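Local coordinates for pectate lyase (Bacillus subtilis, PDB 5AMV), which cleaves polygalacturonate by calcium-dependent elimination, leaving oligosaccharides with an unsaturated uronosyl group at their non-reducing ends, at residues D161-F166 against Y219-G224; C199-G204 against N240-H245. All coordinates share one frame; numbering follows the deposited sequence. Where two conformers were deposited one is given.

Contact 1: D161-F166 against Y219-G224. With CA (calcium ion), chain C; ACT (acetate ion), chain D.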
# COMPACT_ATOMS: atom_id res chain seq x y z
N ASP A 161 6.58 0.26 9.13
CA ASP A 161 7.40 1.47 9.19
C ASP A 161 8.40 1.57 8.04
O ASP A 161 9.62 1.50 8.24
CB ASP A 161 8.10 1.52 10.57
CG ASP A 161 8.69 2.89 10.89
OD1 ASP A 161 8.41 3.86 10.18
OD2 ASP A 161 9.45 2.98 11.87
N ALA A 162 7.86 1.71 6.81
CA ALA A 162 8.70 1.98 5.65
C ALA A 162 9.03 3.51 5.68
O ALA A 162 8.25 4.36 5.21
CB ALA A 162 7.98 1.51 4.34
N TYR A 163 10.14 3.84 6.34
CA TYR A 163 10.42 5.19 6.83
C TYR A 163 11.51 5.82 5.99
O TYR A 163 12.58 5.21 5.78
CB TYR A 163 10.93 5.08 8.27
CG TYR A 163 11.14 6.37 9.05
CD1 TYR A 163 12.31 7.12 8.90
CD2 TYR A 163 10.12 6.87 9.88
CE1 TYR A 163 12.52 8.26 9.65
CE2 TYR A 163 10.31 8.04 10.65
CZ TYR A 163 11.51 8.75 10.49
OH TYR A 163 11.71 9.92 11.21
N ASP A 164 11.26 7.04 5.54
CA ASP A 164 12.25 7.75 4.70
C ASP A 164 12.85 8.86 5.55
O ASP A 164 12.14 9.77 6.01
CB ASP A 164 11.48 8.33 3.48
CG ASP A 164 12.34 9.01 2.45
OD1 ASP A 164 13.49 9.41 2.72
OD2 ASP A 164 11.82 9.15 1.31
N TYR A 165 14.18 8.81 5.73
CA TYR A 165 14.85 9.86 6.50
C TYR A 165 14.95 11.20 5.75
O TYR A 165 15.29 12.20 6.36
CB TYR A 165 16.26 9.45 6.89
CG TYR A 165 16.31 8.42 7.99
CD1 TYR A 165 15.91 8.77 9.30
CD2 TYR A 165 16.72 7.11 7.72
CE1 TYR A 165 15.94 7.81 10.32
CE2 TYR A 165 16.75 6.16 8.73
CZ TYR A 165 16.33 6.54 10.00
OH TYR A 165 16.36 5.57 10.98
N PHE A 166 14.65 11.23 4.45
CA PHE A 166 14.97 12.44 3.63
C PHE A 166 13.80 12.82 2.72
O PHE A 166 13.96 12.89 1.51
CB PHE A 166 16.25 12.21 2.79
CG PHE A 166 17.39 11.67 3.62
CD1 PHE A 166 18.10 12.53 4.51
CD2 PHE A 166 17.72 10.33 3.54
CE1 PHE A 166 19.13 12.00 5.32
CE2 PHE A 166 18.77 9.80 4.34
CZ PHE A 166 19.45 10.64 5.25
N TYR A 219 6.06 16.98 8.17
CA TYR A 219 7.30 16.42 7.62
C TYR A 219 7.10 14.89 7.54
O TYR A 219 7.46 14.16 8.46
CB TYR A 219 8.43 16.83 8.50
CG TYR A 219 9.82 16.51 7.97
CD1 TYR A 219 10.23 16.98 6.72
CD2 TYR A 219 10.74 15.86 8.80
CE1 TYR A 219 11.54 16.73 6.26
CE2 TYR A 219 12.03 15.59 8.36
CZ TYR A 219 12.43 16.02 7.10
OH TYR A 219 13.72 15.75 6.73
N GLN A 220 6.55 14.48 6.41
CA GLN A 220 6.04 13.11 6.24
C GLN A 220 7.14 12.11 5.89
O GLN A 220 7.77 12.22 4.85
CB GLN A 220 4.94 13.09 5.19
CG GLN A 220 4.34 11.71 4.95
CD GLN A 220 3.70 11.09 6.20
OE1 GLN A 220 4.27 10.23 6.86
NE2 GLN A 220 2.51 11.55 6.52
N HIS A 221 7.33 11.11 6.77
CA HIS A 221 8.35 10.07 6.58
C HIS A 221 7.82 8.81 5.92
O HIS A 221 8.61 7.92 5.55
CB HIS A 221 8.97 9.67 7.92
CG HIS A 221 9.71 10.79 8.58
ND1 HIS A 221 10.97 11.16 8.17
CD2 HIS A 221 9.39 11.60 9.62
CE1 HIS A 221 11.39 12.17 8.91
NE2 HIS A 221 10.45 12.47 9.80
N HIS A 222 6.49 8.66 5.87
CA HIS A 222 5.90 7.49 5.19
C HIS A 222 5.16 7.86 3.94
O HIS A 222 4.70 9.00 3.80
CB HIS A 222 4.86 6.85 6.13
CG HIS A 222 5.45 6.39 7.42
ND1 HIS A 222 5.13 6.97 8.63
CD2 HIS A 222 6.36 5.43 7.69
CE1 HIS A 222 5.81 6.37 9.59
NE2 HIS A 222 6.55 5.42 9.05
N ASP A 223 4.98 6.90 3.06
CA ASP A 223 4.12 7.04 1.90
C ASP A 223 2.95 6.04 2.00
O ASP A 223 2.18 6.06 2.94
CB ASP A 223 4.97 6.80 0.64
CG ASP A 223 4.39 7.49 -0.59
OD1 ASP A 223 4.00 8.68 -0.50
OD2 ASP A 223 4.34 6.85 -1.66
N GLY A 224 2.85 5.16 1.01
CA GLY A 224 1.76 4.13 0.99
C GLY A 224 2.06 2.82 1.72
O GLY A 224 3.15 2.62 2.26
CA CA C . 3.77 4.97 -3.07
C ACT D . 14.66 11.21 12.15
O ACT D . 14.62 10.29 13.01
OXT ACT D . 14.07 11.02 11.05
CH3 ACT D . 15.42 12.47 12.44
O HOH W 1 16.36 14.82 6.84
O HOH W 2 2.41 6.70 -3.88
O HOH W 3 3.53 4.27 -5.26
O HOH W 4 6.03 5.46 -3.43

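Contact 2: C199-G204 against N240-H245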
# COMPACT_ATOMS: atom_id res chain seq x y z
N CYS A 199 -1.60 -10.20 5.26
CA CYS A 199 -0.48 -9.40 5.72
C CYS A 199 -1.01 -8.28 6.61
O CYS A 199 -2.20 -7.98 6.60
CB CYS A 199 0.27 -8.81 4.52
SG CYS A 199 1.20 -10.02 3.59
N THR A 200 -0.13 -7.71 7.44
CA THR A 200 -0.43 -6.55 8.30
C THR A 200 0.49 -5.45 7.89
O THR A 200 1.65 -5.71 7.53
CB THR A 200 -0.26 -6.93 9.78
OG1 THR A 200 -1.28 -7.89 10.11
CG2 THR A 200 -0.44 -5.69 10.67
N PHE A 201 -0.02 -4.22 7.88
CA PHE A 201 0.76 -3.04 7.47
C PHE A 201 0.54 -1.96 8.51
O PHE A 201 -0.60 -1.61 8.79
CB PHE A 201 0.29 -2.55 6.09
CG PHE A 201 0.37 -3.59 5.03
CD1 PHE A 201 1.55 -3.74 4.30
CD2 PHE A 201 -0.71 -4.45 4.74
CE1 PHE A 201 1.67 -4.71 3.32
CE2 PHE A 201 -0.61 -5.46 3.76
CZ PHE A 201 0.57 -5.59 3.03
N ASN A 202 1.62 -1.44 9.10
CA ASN A 202 1.49 -0.36 10.08
C ASN A 202 2.76 0.50 10.09
O ASN A 202 3.71 0.22 9.38
CB ASN A 202 1.16 -0.94 11.50
CG ASN A 202 2.20 -1.93 11.97
OD1 ASN A 202 3.38 -1.60 12.03
ND2 ASN A 202 1.79 -3.16 12.28
N ASP A 203 2.79 1.49 10.97
CA ASP A 203 3.95 2.40 11.01
C ASP A 203 4.92 2.09 12.16
O ASP A 203 5.71 2.95 12.54
CB ASP A 203 3.45 3.86 11.05
CG ASP A 203 2.93 4.33 9.69
OD1 ASP A 203 3.11 3.58 8.67
OD2 ASP A 203 2.36 5.43 9.65
N GLY A 204 4.85 0.88 12.72
CA GLY A 204 5.80 0.41 13.72
C GLY A 204 5.80 1.34 14.92
O GLY A 204 4.73 1.75 15.39
N ASN A 240 -6.12 -8.58 4.50
CA ASN A 240 -5.02 -7.86 5.10
C ASN A 240 -5.46 -6.93 6.19
O ASN A 240 -6.64 -6.53 6.20
CB ASN A 240 -4.22 -7.09 4.04
CG ASN A 240 -3.73 -7.99 2.92
OD1 ASN A 240 -2.83 -8.81 3.11
ND2 ASN A 240 -4.32 -7.82 1.74
N TYR A 241 -4.54 -6.55 7.07
CA TYR A 241 -4.88 -5.67 8.20
C TYR A 241 -4.00 -4.41 8.12
O TYR A 241 -2.79 -4.46 8.41
CB TYR A 241 -4.69 -6.40 9.54
CG TYR A 241 -5.06 -5.62 10.80
CD1 TYR A 241 -5.83 -4.43 10.75
CD2 TYR A 241 -4.67 -6.11 12.05
CE1 TYR A 241 -6.16 -3.75 11.91
CE2 TYR A 241 -5.00 -5.42 13.21
CZ TYR A 241 -5.77 -4.26 13.13
OH TYR A 241 -6.09 -3.58 14.27
N TYR A 242 -4.60 -3.32 7.67
CA TYR A 242 -3.91 -2.04 7.59
C TYR A 242 -4.26 -1.24 8.83
O TYR A 242 -5.46 -1.06 9.15
CB TYR A 242 -4.46 -1.29 6.39
CG TYR A 242 -4.29 -1.96 5.03
CD1 TYR A 242 -5.26 -2.82 4.51
CD2 TYR A 242 -3.15 -1.69 4.26
CE1 TYR A 242 -5.08 -3.40 3.24
CE2 TYR A 242 -3.01 -2.23 2.97
CZ TYR A 242 -3.96 -3.07 2.49
OH TYR A 242 -3.91 -3.64 1.25
N HIS A 243 -3.26 -0.75 9.56
CA HIS A 243 -3.58 0.02 10.77
C HIS A 243 -2.57 1.09 11.12
O HIS A 243 -1.38 0.93 10.86
CB HIS A 243 -3.99 -0.82 11.98
CG HIS A 243 -2.90 -1.66 12.56
ND1 HIS A 243 -2.11 -1.22 13.60
CD2 HIS A 243 -2.53 -2.94 12.33
CE1 HIS A 243 -1.25 -2.17 13.95
NE2 HIS A 243 -1.50 -3.23 13.21
N ASP A 244 -3.09 2.19 11.67
CA ASP A 244 -2.24 3.29 12.24
C ASP A 244 -1.27 3.79 11.17
O ASP A 244 -0.04 3.61 11.24
CB ASP A 244 -1.53 2.78 13.51
CG ASP A 244 -2.52 2.37 14.55
OD1 ASP A 244 -3.28 3.24 15.05
OD2 ASP A 244 -2.61 1.17 14.81
N HIS A 245 -1.86 4.41 10.13
CA HIS A 245 -1.10 4.88 8.98
C HIS A 245 -1.95 5.93 8.25
O HIS A 245 -3.19 5.91 8.37
CB HIS A 245 -0.76 3.67 8.07
CG HIS A 245 -0.00 4.04 6.83
ND1 HIS A 245 1.38 4.05 6.76
CD2 HIS A 245 -0.44 4.50 5.63
CE1 HIS A 245 1.76 4.47 5.57
NE2 HIS A 245 0.68 4.75 4.86
O HOH W 5 1.54 2.23 13.41

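Contact 1: D161-F166 against Y219-G224
Beside the calcium site of this parallel beta-helix, the family 1 pectate lyase fold, the loops 161-166 and 219-224 lock through two consecutive histidines. H221 lies flat on Y163 in an offset stack, planes 9° and centroids 4.2 Å apart. Its CB also rests over the tyrosine face (CH-pi), while Y163 OH sits above the imidazole centre and donates to OXT of a bound acetate, probably from crystallisation, at 2.6 Å. The imidazole edge is used too: ND1 donates in its ring plane to D164 O at 2.8 Å, nearly straight at 169°. D164 N returns a bond to H221 O, so H221 binds both backbone N and O of D164. Without the imidazole, as with an alanine here, D164 O is likely to lose this donor and Y163 its stacking partner. Histidine also suits position 222, since both nitrogens are used: ND1 bonds D208, and H222 NE2 reaches D161 OD1 at 2.7 Å on the anti side of the carboxylate. D161 holds that place with CG anti to its own nitrogen (chi1 -165°), its other oxygen paired with R206. D223, following H222, joins D184 and D227 at the calcium, its OD2 2.4 Å from the ion.

Contact 2: C199-G204 against N240-H245
D203 OD1 accepts the shortest polar bond between the two segments, from H245 ND1 at 2.6 Å and 171°. OD1 lies close to the plane of the H245 imidazole, which in turn meets it on the syn side of the carboxylate, the two flat groups being turned steeply against each other. Before this His-carboxylate pair in sequence, strands 200-202 and 241-243 run parallel, their short axes 9° apart. C199 O receives Y241 N, Y241 O receives F201 N, and F201 O receives H243 N at 2.9 Å. N240 extends this ladder with a side chain: asparagine carries an amide oxygen close to the backbone, and OD1 accepts C199 N in the carbonyl plane, on a lone pair, at 2.8 Å. On one face of the pair, F201 and Y242 lie alongside each other, nearly parallel but slid apart, touching through F201 CD2 and Y242 CE2 at 3.7 Å. Farther along, N202 CB packs over the H243 ring in a CH-pi contact. Both residues hold their side chains between backbone nitrogen and carbonyl carbon (chi1 58° for N202), which brings them side by side; H243 ND1 donates to D244 OD2. Between the neighbouring parallel strands 158-160 and 266-274, the two segments belong to successive coils of the beta-helix; the F201 ring meets F159 and the Y242 ring meets Y273, their planes nearly parallel.

Contacts 1 and 2 have centres 14 Å apart and share a border, their four segments alternating along the chain. Strand 158-160 runs beside 200-202 and leads directly into 161-166, and D161 N probably bonds N202 O at 2.9 Å. H222 and D203 also meet there, their ND1 and OD2 atoms 3.3 Å apart, so the His-carboxylate pairs D161-H222 and D203-H245 are neighbours. Contact 1 supplies D223 to the calcium itself; contact 2 stands one step back, the H245 side chain about 9 Å from the ion. The bound galacturonate lies farther off, about 12 Å from the H222 side chain and 11 Å from that of H245.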